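PDB 5YU3: lysine cyclodeaminase from Streptomyces pristinaespiralis, which probably catalyses the NAD-dependent cyclisation of L-lysine to L-pipecolic acid with release of ammonia, and also recognises L-ornithine and L-2,4-diaminobutyric acid. Local coordinates for residues Ala125-Pro136 / Ala289-Phe299; Ala199-Thr209 / Gly223-Gly234. One frame throughout, in Å; residues are numbered along the deposited sequence.

Overall arrangement
Both interactions lie in the NAD-binding domain, about 11 Å apart centre to centre, and share its parallel sheet. Interaction 2 joins strands 204-207 and 229-232; interaction 1 lays the end of helix 115-133 against strand 297-300, the next strand along. F299 N lies 2.8 Å from I230 O, and F299 O lies 2.8 Å from A232 N, probable hydrogen bonds that tie the two contacts together. H229 and N231 turn toward the helix that interaction 1 holds. At the C-terminal strand ends, A232 and G234 share the sodium ion with D300 and S301, V233 binds NAD, and the side chain of A125 is about 6 Å from NAD.

Interaction 1 (Ala125-Pro136 / Ala289-Phe299); sequences ASAVASRLLARP and AAGRQDTLSVF
Helix 125-133 runs nearly antiparallel to strand 297-299, their axes 159° apart and 9.3 Å at closest approach, with A129 facing F299 and the helix end facing Q293. The F299 ring takes the CB of A129 over one face, 3.8 Å from CB to the F299 ring centroid, a CH-pi contact. With CG anti to the backbone N (chi1 166°), the ring reaches along the helix, and F299 CE2 comes 3.6 Å from A125 O. One turn beyond A129, L133 lies beside R292, both side chains pointing the same way; L133 CD2 meets R292 CB at 3.6 Å and also rests on the CB of A289, the residue that opens the type II turn 289-292. This is helix-on-sheet packing of a Rossmann-type domain: helix 115-133 covers the face of the parallel sheet that carries S297 and F299, and its S130 OG hydrogen-bonds N231 ND2 on the neighbouring strand 229-232. Past the helix end, Q293 lies across P136 at about a right angle. Its chain is extended beyond CG, which brings the amide up to the last carbonyls of the helix: Q293 NE2 gives a weak hydrogen bond to L132 O at 3.3 Å, while Q293 OE1 touches P136 CD, also at 3.3 Å. The CA of Q293 points its hydrogen almost straight at L133 O. S297 OG lies near that same carbonyl and beside L133 CB, 3.6 Å away, but H229 is its stronger polar partner. At the protein surface the R135 chain bends at chi3 to place NH1 3.3 Å from D294 OD1, a long salt bridge with the carboxylate at the guanidinium edge and the two planes 30° apart; D137 pairs with R135 NE.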
loop_
_atom_site.group_PDB
_atom_site.type_symbol
_atom_site.label_atom_id
_atom_site.label_comp_id
_atom_site.label_asym_id
_atom_site.label_seq_id
_atom_site.Cartn_x
_atom_site.Cartn_y
_atom_site.Cartn_z
ATOM N N ALA A 125 -12.191 5.046 18.658
ATOM C CA ALA A 125 -13.168 4.038 18.249
ATOM C C ALA A 125 -13.727 3.307 19.464
ATOM O O ALA A 125 -14.942 3.075 19.552
ATOM C CB ALA A 125 -12.533 3.052 17.268
ATOM N N SER A 126 -12.853 2.950 20.416
ATOM C CA SER A 126 -13.323 2.358 21.669
ATOM C C SER A 126 -14.263 3.303 22.409
ATOM O O SER A 126 -15.249 2.862 23.014
ATOM C CB SER A 126 -12.139 1.976 22.558
ATOM O OG SER A 126 -11.435 0.859 22.041
ATOM N N ALA A 127 -13.975 4.611 22.376
ATOM C CA ALA A 127 -14.848 5.577 23.038
ATOM C C ALA A 127 -16.217 5.637 22.374
ATOM O O ALA A 127 -17.240 5.723 23.063
ATOM C CB ALA A 127 -14.202 6.968 23.041
ATOM N N VAL A 128 -16.260 5.597 21.035
ATOM C CA VAL A 128 -17.545 5.565 20.334
ATOM C C VAL A 128 -18.341 4.329 20.736
ATOM O O VAL A 128 -19.546 4.409 21.028
ATOM C CB VAL A 128 -17.330 5.611 18.809
ATOM C CG1 VAL A 128 -18.653 5.405 18.067
ATOM C CG2 VAL A 128 -16.707 6.938 18.415
ATOM N N ALA A 129 -17.691 3.166 20.732
ATOM C CA ALA A 129 -18.395 1.927 21.066
ATOM C C ALA A 129 -18.826 1.906 22.523
ATOM O O ALA A 129 -19.908 1.401 22.847
ATOM C CB ALA A 129 -17.512 0.711 20.790
ATOM N N SER A 130 -17.976 2.419 23.418
ATOM C CA SER A 130 -18.274 2.339 24.845
ATOM C C SER A 130 -19.356 3.328 25.248
ATOM O O SER A 130 -20.116 3.067 26.189
ATOM C CB SER A 130 -17.007 2.568 25.662
ATOM O OG SER A 130 -16.020 1.591 25.386
ATOM N N ARG A 131 -19.450 4.467 24.562
ATOM C CA ARG A 131 -20.578 5.353 24.800
ATOM C C ARG A 131 -21.892 4.635 24.524
ATOM O O ARG A 131 -22.881 4.830 25.243
ATOM C CB ARG A 131 -20.441 6.606 23.932
ATOM C CG ARG A 131 -21.080 7.840 24.511
ATOM C CD ARG A 131 -20.435 9.068 23.893
ATOM N NE ARG A 131 -20.269 8.864 22.459
ATOM C CZ ARG A 131 -19.830 9.793 21.615
ATOM N NH1 ARG A 131 -19.500 11.004 22.070
ATOM N NH2 ARG A 131 -19.721 9.504 20.319
ATOM N N LEU A 132 -21.915 3.782 23.497
ATOM C CA LEU A 132 -23.132 3.057 23.144
ATOM C C LEU A 132 -23.406 1.875 24.070
ATOM O O LEU A 132 -24.575 1.548 24.311
ATOM C CB LEU A 132 -23.048 2.548 21.700
ATOM C CG LEU A 132 -23.304 3.562 20.575
ATOM C CD1 LEU A 132 -22.575 3.140 19.310
ATOM C CD2 LEU A 132 -24.792 3.714 20.308
ATOM N N LEU A 133 -22.361 1.206 24.576
ATOM C CA LEU A 133 -22.522 -0.125 25.157
ATOM C C LEU A 133 -22.021 -0.274 26.586
ATOM O O LEU A 133 -22.269 -1.324 27.198
ATOM C CB LEU A 133 -21.812 -1.171 24.276
ATOM C CG LEU A 133 -22.438 -1.369 22.893
ATOM C CD1 LEU A 133 -21.566 -2.246 22.000
ATOM C CD2 LEU A 133 -23.831 -1.971 23.029
ATOM N N ALA A 134 -21.302 0.697 27.129
ATOM C CA ALA A 134 -20.958 0.651 28.543
ATOM C C ALA A 134 -21.968 1.465 29.341
ATOM O O ALA A 134 -22.603 2.390 28.822
ATOM C CB ALA A 134 -19.546 1.197 28.789
ATOM N N ARG A 135 -22.110 1.117 30.611
ATOM C CA ARG A 135 -22.987 1.868 31.494
ATOM C C ARG A 135 -22.519 3.320 31.558
ATOM O O ARG A 135 -21.320 3.571 31.729
ATOM C CB ARG A 135 -22.980 1.248 32.889
ATOM C CG ARG A 135 -24.089 0.226 33.130
ATOM C CD ARG A 135 -24.190 -0.096 34.621
ATOM N NE ARG A 135 -24.830 0.982 35.380
ATOM C CZ ARG A 135 -26.147 1.148 35.500
ATOM N NH1 ARG A 135 -26.985 0.301 34.919
ATOM N NH2 ARG A 135 -26.629 2.160 36.210
ATOM N N PRO A 136 -23.413 4.295 31.398
ATOM C CA PRO A 136 -22.973 5.697 31.410
ATOM C C PRO A 136 -22.394 6.148 32.733
ATOM O O PRO A 136 -21.727 7.187 32.772
ATOM C CB PRO A 136 -24.248 6.470 31.059
ATOM C CG PRO A 136 -25.406 5.401 31.357
ATOM C CD PRO A 136 -24.889 4.224 31.115
ATOM N N ALA A 289 -28.612 -1.190 19.734
ATOM C CA ALA A 289 -27.875 -1.188 20.992
ATOM C C ALA A 289 -28.769 -0.985 22.211
ATOM O O ALA A 289 -28.277 -1.059 23.344
ATOM C CB ALA A 289 -26.798 -0.099 20.966
ATOM N N ALA A 290 -30.060 -0.721 22.009
ATOM C CA ALA A 290 -30.936 -0.363 23.119
ATOM C C ALA A 290 -31.034 -1.516 24.115
ATOM O O ALA A 290 -31.412 -2.634 23.751
ATOM C CB ALA A 290 -32.318 0.023 22.590
ATOM N N GLY A 291 -30.660 -1.248 25.369
ATOM C CA GLY A 291 -30.658 -2.263 26.404
ATOM C C GLY A 291 -29.372 -3.056 26.538
ATOM O O GLY A 291 -29.211 -3.785 27.526
ATOM N N ARG A 292 -28.446 -2.942 25.589
ATOM C CA ARG A 292 -27.243 -3.765 25.646
ATOM C C ARG A 292 -26.181 -3.206 26.592
ATOM O O ARG A 292 -25.175 -3.883 26.851
ATOM C CB ARG A 292 -26.656 -3.933 24.243
ATOM C CG ARG A 292 -27.656 -4.393 23.179
ATOM C CD ARG A 292 -28.308 -5.731 23.493
ATOM N NE ARG A 292 -29.135 -6.184 22.370
ATOM C CZ ARG A 292 -30.237 -6.926 22.483
ATOM N NH1 ARG A 292 -30.669 -7.323 23.676
ATOM N NH2 ARG A 292 -30.911 -7.274 21.393
ATOM N N GLN A 293 -26.364 -1.994 27.116
ATOM C CA GLN A 293 -25.436 -1.525 28.135
ATOM C C GLN A 293 -25.492 -2.406 29.370
ATOM O O GLN A 293 -24.469 -2.614 30.030
ATOM C CB GLN A 293 -25.737 -0.076 28.516
ATOM C CG GLN A 293 -25.335 0.946 27.471
ATOM C CD GLN A 293 -25.852 2.333 27.817
ATOM O OE1 GLN A 293 -26.513 2.519 28.839
ATOM N NE2 GLN A 293 -25.553 3.310 26.973
ATOM N N ASP A 294 -26.669 -2.950 29.683
ATOM C CA ASP A 294 -26.885 -3.659 30.937
ATOM C C ASP A 294 -26.577 -5.147 30.870
ATOM O O ASP A 294 -26.793 -5.844 31.866
ATOM C CB ASP A 294 -28.326 -3.452 31.407
ATOM C CG ASP A 294 -28.641 -1.997 31.640
ATOM O OD1 ASP A 294 -27.762 -1.286 32.163
ATOM O OD2 ASP A 294 -29.751 -1.560 31.279
ATOM N N THR A 295 -26.078 -5.649 29.740
ATOM C CA THR A 295 -25.619 -7.021 29.620
ATOM C C THR A 295 -24.211 -7.018 29.050
ATOM O O THR A 295 -23.675 -5.969 28.676
ATOM C CB THR A 295 -26.550 -7.874 28.738
ATOM O OG1 THR A 295 -26.892 -7.162 27.543
ATOM C CG2 THR A 295 -27.806 -8.146 29.466
ATOM N N LEU A 296 -23.610 -8.201 28.997
ATOM C CA LEU A 296 -22.240 -8.329 28.513
ATOM C C LEU A 296 -22.154 -7.957 27.038
ATOM O O LEU A 296 -22.914 -8.468 26.210
ATOM C CB LEU A 296 -21.739 -9.766 28.720
ATOM C CG LEU A 296 -20.353 -10.069 28.143
ATOM C CD1 LEU A 296 -19.293 -9.227 28.840
ATOM C CD2 LEU A 296 -20.031 -11.574 28.276
ATOM N N SER A 297 -21.231 -7.050 26.709
ATOM C CA SER A 297 -21.020 -6.620 25.334
ATOM C C SER A 297 -19.530 -6.622 25.007
ATOM O O SER A 297 -18.675 -6.425 25.877
ATOM C CB SER A 297 -21.625 -5.212 25.071
ATOM O OG SER A 297 -21.176 -4.261 26.037
ATOM N N VAL A 298 -19.225 -6.860 23.735
ATOM C CA VAL A 298 -17.855 -6.835 23.238
ATOM C C VAL A 298 -17.839 -6.024 21.954
ATOM O O VAL A 298 -18.632 -6.289 21.045
ATOM C CB VAL A 298 -17.302 -8.244 22.966
ATOM C CG1 VAL A 298 -15.960 -8.147 22.228
ATOM C CG2 VAL A 298 -17.160 -9.020 24.266
ATOM N N PHE A 299 -16.942 -5.042 21.887
ATOM C CA PHE A 299 -16.629 -4.333 20.647
ATOM C C PHE A 299 -15.363 -4.977 20.105
ATOM O O PHE A 299 -14.294 -4.872 20.719
ATOM C CB PHE A 299 -16.439 -2.834 20.897
ATOM C CG PHE A 299 -15.781 -2.080 19.747
ATOM C CD1 PHE A 299 -16.174 -2.294 18.429
ATOM C CD2 PHE A 299 -14.788 -1.138 20.002
ATOM C CE1 PHE A 299 -15.579 -1.592 17.368
ATOM C CE2 PHE A 299 -14.193 -0.418 18.959
ATOM C CZ PHE A 299 -14.585 -0.650 17.629
#

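Interaction 2 (Ala199-Thr209 / Gly223-Gly234); sequences AAEADVISTAT and GVREHLHINAVG. With NA (sodium ion), chain E; NAD (nicotinamide-adenine-dinucleotide), chain F.
The R225 guanidinium has E201 O over one face, A200 O near its plane at one part of the edge and, well round from it, H227 CE1 in plane. CG lies anti to the carbonyl carbon (chi1 -49°), and bends at chi2 and chi3 fold the group back over E201 O. R225 NH2 forms a salt bridge to D203 OD1 at 3.0 Å, the planes 78° apart. H227 meets the same oxygen edge-on: NE2 donates to D203 OD1 at 2.7 Å in the ring plane, on the carboxylate's anti side. With R225 cut back to an alanine, D203 is likely to lose its charged mate and a gap to open by A200 O and A202 O. On the face of V204, S206, H229 and N231, packed against helices 115-133 and 148-160, V204 CG2 meets the H229 ring edge; H229 NE2 donates to N231 OD1 at 2.9 Å while S297 holds H229 ND1, and N231 ND2 donates to S206 OG, which Q153 also binds. I205 N bonds to H229 O, and T207 O takes both V233 N and G234 N. V233 O receives NAD N7N at 3.0 Å, and A232 and G234 carbonyls bind the sodium ion: parallel strands ending at the cofactor, as in a Rossmann fold.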
loop_
_atom_site.group_PDB
_atom_site.type_symbol
_atom_site.label_atom_id
_atom_site.label_comp_id
_atom_site.label_asym_id
_atom_site.label_seq_id
_atom_site.Cartn_x
_atom_site.Cartn_y
_atom_site.Cartn_z
ATOM N N ALA A 199 -11.401 -8.715 35.820
ATOM C CA ALA A 199 -12.657 -9.291 35.343
ATOM C C ALA A 199 -13.779 -9.102 36.360
ATOM O O ALA A 199 -14.906 -8.749 35.993
ATOM C CB ALA A 199 -12.457 -10.772 35.022
ATOM N N ALA A 200 -13.481 -9.295 37.649
ATOM C CA ALA A 200 -14.526 -9.211 38.666
ATOM C C ALA A 200 -14.985 -7.781 38.927
ATOM O O ALA A 200 -16.160 -7.566 39.252
ATOM C CB ALA A 200 -14.043 -9.846 39.974
ATOM N N GLU A 201 -14.095 -6.791 38.802
ATOM C CA GLU A 201 -14.382 -5.466 39.332
ATOM C C GLU A 201 -14.619 -4.386 38.283
ATOM O O GLU A 201 -15.193 -3.349 38.621
ATOM C CB GLU A 201 -13.245 -5.011 40.258
ATOM C CG GLU A 201 -13.262 -5.709 41.615
ATOM C CD GLU A 201 -12.167 -5.232 42.560
ATOM O OE1 GLU A 201 -11.594 -6.077 43.281
ATOM O OE2 GLU A 201 -11.886 -4.016 42.596
ATOM N N ALA A 202 -14.223 -4.598 37.031
ATOM C CA ALA A 202 -14.297 -3.518 36.050
ATOM C C ALA A 202 -15.704 -3.355 35.491
ATOM O O ALA A 202 -16.445 -4.328 35.308
ATOM C CB ALA A 202 -13.311 -3.768 34.904
ATOM N N ASP A 203 -16.061 -2.104 35.197
ATOM C CA ASP A 203 -17.272 -1.794 34.444
ATOM C C ASP A 203 -17.045 -1.833 32.937
ATOM O O ASP A 203 -17.961 -2.169 32.175
ATOM C CB ASP A 203 -17.791 -0.405 34.820
ATOM C CG ASP A 203 -18.111 -0.284 36.294
ATOM O OD1 ASP A 203 -18.925 -1.097 36.784
ATOM O OD2 ASP A 203 -17.548 0.620 36.953
ATOM N N VAL A 204 -15.850 -1.471 32.495
ATOM C CA VAL A 204 -15.472 -1.522 31.088
ATOM C C VAL A 204 -14.022 -1.985 31.045
ATOM O O VAL A 204 -13.238 -1.663 31.939
ATOM C CB VAL A 204 -15.684 -0.145 30.418
ATOM C CG1 VAL A 204 -15.086 0.955 31.272
ATOM C CG2 VAL A 204 -15.108 -0.120 28.995
ATOM N N ILE A 205 -13.675 -2.793 30.047
ATOM C CA ILE A 205 -12.318 -3.312 29.904
ATOM C C ILE A 205 -11.869 -3.043 28.476
ATOM O O ILE A 205 -12.673 -3.158 27.547
ATOM C CB ILE A 205 -12.238 -4.826 30.217
ATOM C CG1 ILE A 205 -12.503 -5.086 31.707
ATOM C CG2 ILE A 205 -10.873 -5.425 29.805
ATOM C CD1 ILE A 205 -12.694 -6.567 32.056
ATOM N N SER A 206 -10.599 -2.678 28.300
ATOM C CA SER A 206 -9.939 -2.745 26.998
ATOM C C SER A 206 -8.798 -3.749 27.077
ATOM O O SER A 206 -7.951 -3.665 27.974
ATOM C CB SER A 206 -9.396 -1.370 26.549
ATOM O OG SER A 206 -10.445 -0.489 26.226
ATOM N N THR A 207 -8.773 -4.703 26.145
ATOM C CA THR A 207 -7.629 -5.588 25.978
ATOM C C THR A 207 -6.835 -5.117 24.768
ATOM O O THR A 207 -7.405 -4.909 23.695
ATOM C CB THR A 207 -8.049 -7.059 25.812
ATOM O OG1 THR A 207 -8.799 -7.236 24.603
ATOM C CG2 THR A 207 -8.914 -7.506 26.992
ATOM N N ALA A 208 -5.524 -4.911 24.955
ATOM C CA ALA A 208 -4.688 -4.386 23.871
ATOM C C ALA A 208 -3.278 -4.908 24.140
ATOM O O ALA A 208 -2.410 -4.207 24.679
ATOM C CB ALA A 208 -4.725 -2.855 23.792
ATOM N N THR A 209 -3.069 -6.182 23.797
ATOM C CA THR A 209 -1.837 -6.886 24.100
ATOM C C THR A 209 -1.130 -7.299 22.821
ATOM O O THR A 209 -1.744 -7.407 21.755
ATOM C CB THR A 209 -2.102 -8.164 24.913
ATOM O OG1 THR A 209 -2.634 -9.161 24.025
ATOM C CG2 THR A 209 -3.102 -7.892 26.027
ATOM N N GLY A 223 -15.988 -14.936 36.559
ATOM C CA GLY A 223 -17.050 -14.004 36.871
ATOM C C GLY A 223 -16.756 -12.597 36.389
ATOM O O GLY A 223 -15.654 -12.082 36.597
ATOM N N VAL A 224 -17.727 -11.978 35.721
ATOM C CA VAL A 224 -17.645 -10.581 35.320
ATOM C C VAL A 224 -18.936 -9.896 35.748
ATOM O O VAL A 224 -19.946 -10.541 36.034
ATOM C CB VAL A 224 -17.428 -10.418 33.800
ATOM C CG1 VAL A 224 -16.102 -11.055 33.373
ATOM C CG2 VAL A 224 -18.588 -11.040 33.040
ATOM N N ARG A 225 -18.897 -8.571 35.792
ATOM C CA ARG A 225 -20.106 -7.833 36.115
ATOM C C ARG A 225 -21.126 -7.975 34.994
ATOM O O ARG A 225 -20.776 -8.106 33.819
ATOM C CB ARG A 225 -19.779 -6.368 36.359
ATOM C CG ARG A 225 -18.625 -6.212 37.314
ATOM C CD ARG A 225 -19.124 -5.851 38.673
ATOM N NE ARG A 225 -19.259 -4.409 38.785
ATOM C CZ ARG A 225 -18.451 -3.645 39.508
ATOM N NH1 ARG A 225 -17.453 -4.193 40.196
ATOM N NH2 ARG A 225 -18.645 -2.339 39.548
ATOM N N GLU A 226 -22.406 -7.942 35.379
ATOM C CA GLU A 226 -23.486 -8.201 34.432
ATOM C C GLU A 226 -23.469 -7.221 33.267
ATOM O O GLU A 226 -23.803 -7.598 32.142
ATOM C CB GLU A 226 -24.834 -8.130 35.148
ATOM C CG GLU A 226 -26.003 -8.599 34.290
ATOM C CD GLU A 226 -27.332 -8.468 35.006
ATOM O OE1 GLU A 226 -27.334 -7.999 36.171
ATOM O OE2 GLU A 226 -28.372 -8.815 34.396
ATOM N N HIS A 227 -23.063 -5.979 33.514
ATOM C CA HIS A 227 -23.110 -4.908 32.522
ATOM C C HIS A 227 -21.790 -4.700 31.793
ATOM O O HIS A 227 -21.684 -3.746 31.012
ATOM C CB HIS A 227 -23.510 -3.602 33.197
ATOM C CG HIS A 227 -22.599 -3.212 34.317
ATOM N ND1 HIS A 227 -22.733 -3.716 35.596
ATOM C CD2 HIS A 227 -21.518 -2.394 34.346
ATOM C CE1 HIS A 227 -21.786 -3.211 36.368
ATOM N NE2 HIS A 227 -21.038 -2.401 35.636
ATOM N N LEU A 228 -20.793 -5.554 32.030
ATOM C CA LEU A 228 -19.445 -5.326 31.506
ATOM C C LEU A 228 -19.450 -5.083 29.999
ATOM O O LEU A 228 -20.123 -5.791 29.238
ATOM C CB LEU A 228 -18.545 -6.526 31.834
ATOM C CG LEU A 228 -17.162 -6.549 31.160
ATOM C CD1 LEU A 228 -16.310 -5.349 31.618
ATOM C CD2 LEU A 228 -16.429 -7.844 31.428
ATOM N N HIS A 229 -18.708 -4.060 29.576
ATOM C CA HIS A 229 -18.380 -3.858 28.170
ATOM C C HIS A 229 -16.881 -4.027 27.960
ATOM O O HIS A 229 -16.078 -3.452 28.703
ATOM C CB HIS A 229 -18.796 -2.473 27.677
ATOM C CG HIS A 229 -18.332 -2.210 26.284
ATOM N ND1 HIS A 229 -18.811 -2.922 25.206
ATOM C CD2 HIS A 229 -17.391 -1.365 25.795
ATOM C CE1 HIS A 229 -18.202 -2.511 24.105
ATOM N NE2 HIS A 229 -17.341 -1.562 24.434
ATOM N N ILE A 230 -16.505 -4.786 26.930
ATOM C CA ILE A 230 -15.103 -5.018 26.602
ATOM C C ILE A 230 -14.818 -4.433 25.228
ATOM O O ILE A 230 -15.527 -4.746 24.265
ATOM C CB ILE A 230 -14.741 -6.512 26.605
ATOM C CG1 ILE A 230 -15.131 -7.175 27.928
ATOM C CG2 ILE A 230 -13.233 -6.687 26.307
ATOM C CD1 ILE A 230 -14.880 -8.689 27.938
ATOM N N ASN A 231 -13.775 -3.602 25.134
ATOM C CA ASN A 231 -13.194 -3.241 23.842
ATOM C C ASN A 231 -12.043 -4.204 23.587
ATOM O O ASN A 231 -11.013 -4.145 24.268
ATOM C CB ASN A 231 -12.711 -1.787 23.824
ATOM C CG ASN A 231 -13.786 -0.812 24.239
ATOM O OD1 ASN A 231 -14.768 -0.601 23.525
ATOM N ND2 ASN A 231 -13.606 -0.203 25.411
ATOM N N ALA A 232 -12.233 -5.124 22.640
ATOM C CA ALA A 232 -11.204 -6.097 22.282
ATOM C C ALA A 232 -10.380 -5.486 21.152
ATOM O O ALA A 232 -10.808 -5.450 19.998
ATOM C CB ALA A 232 -11.844 -7.423 21.883
ATOM N N VAL A 233 -9.204 -4.957 21.492
ATOM C CA VAL A 233 -8.500 -4.057 20.577
ATOM C C VAL A 233 -7.331 -4.781 19.925
ATOM O O VAL A 233 -6.973 -4.489 18.775
ATOM C CB VAL A 233 -8.025 -2.790 21.317
ATOM C CG1 VAL A 233 -7.150 -1.916 20.408
ATOM C CG2 VAL A 233 -9.229 -2.007 21.816
ATOM N N GLY A 234 -6.723 -5.721 20.656
ATOM C CA GLY A 234 -5.605 -6.484 20.130
ATOM C C GLY A 234 -5.967 -7.148 18.815
ATOM O O GLY A 234 -7.069 -7.679 18.678
HETATM NA NA NA E . -9.972 -7.419 18.129
HETATM P PA NAD F . 2.671 -2.495 22.668
HETATM O O1A NAD F . 3.803 -3.417 22.341
HETATM O O2A NAD F . 2.945 -1.031 22.947
HETATM O O5B NAD F . 1.933 -3.055 23.984
HETATM C C5B NAD F . 1.454 -4.404 24.017
HETATM C C4B NAD F . 1.561 -4.863 25.464
HETATM O O4B NAD F . 0.936 -6.141 25.600
HETATM C C3B NAD F . 3.019 -5.057 25.891
HETATM O O3B NAD F . 3.322 -4.206 27.019
HETATM C C2B NAD F . 3.097 -6.527 26.268
HETATM O O2B NAD F . 3.946 -6.796 27.381
HETATM C C1B NAD F . 1.657 -6.833 26.613
HETATM N N9A NAD F . 1.256 -8.255 26.583
HETATM C C8A NAD F . 1.666 -9.231 25.741
HETATM N N7A NAD F . 1.032 -10.411 26.036
HETATM C C5A NAD F . 0.205 -10.168 27.080
HETATM C C6A NAD F . -0.747 -10.937 27.903
HETATM N N6A NAD F . -0.970 -12.251 27.663
HETATM N N1A NAD F . -1.407 -10.278 28.882
HETATM C C2A NAD F . -1.220 -8.974 29.154
HETATM N N3A NAD F . -0.359 -8.213 28.459
HETATM C C4A NAD F . 0.358 -8.748 27.433
HETATM O O3 NAD F . 1.598 -2.614 21.452
HETATM P PN NAD F . 0.302 -1.708 21.209
HETATM O O1N NAD F . -0.286 -1.337 22.550
HETATM O O2N NAD F . 0.669 -0.629 20.212
HETATM O O5D NAD F . -0.680 -2.727 20.434
HETATM C C5D NAD F . -1.350 -3.765 21.152
HETATM C C4D NAD F . -2.277 -4.509 20.192
HETATM O O4D NAD F . -3.218 -3.600 19.620
HETATM C C3D NAD F . -1.519 -5.113 19.022
HETATM O O3D NAD F . -2.125 -6.380 18.684
HETATM C C2D NAD F . -1.792 -4.143 17.894
HETATM O O2D NAD F . -1.605 -4.722 16.595
HETATM C C1D NAD F . -3.231 -3.787 18.203
HETATM N N1N NAD F . -3.727 -2.579 17.555
HETATM C C2N NAD F . -5.022 -2.543 17.214
HETATM C C3N NAD F . -5.566 -1.429 16.590
HETATM C C7N NAD F . -7.019 -1.434 16.247
HETATM O O7N NAD F . -7.473 -0.587 15.505
HETATM N N7N NAD F . -7.804 -2.365 16.816
HETATM C C4N NAD F . -4.765 -0.310 16.346
HETATM C C5N NAD F . -3.430 -0.369 16.741
HETATM C C6N NAD F . -2.926 -1.517 17.357
HETATM O O HOH W 1 -16.577 -7.116 34.942
HETATM O O HOH W 2 -17.520 -6.647 42.029
HETATM O O HOH W 3 -20.561 -1.257 31.259
HETATM O O HOH W 4 -17.178 0.471 39.692
#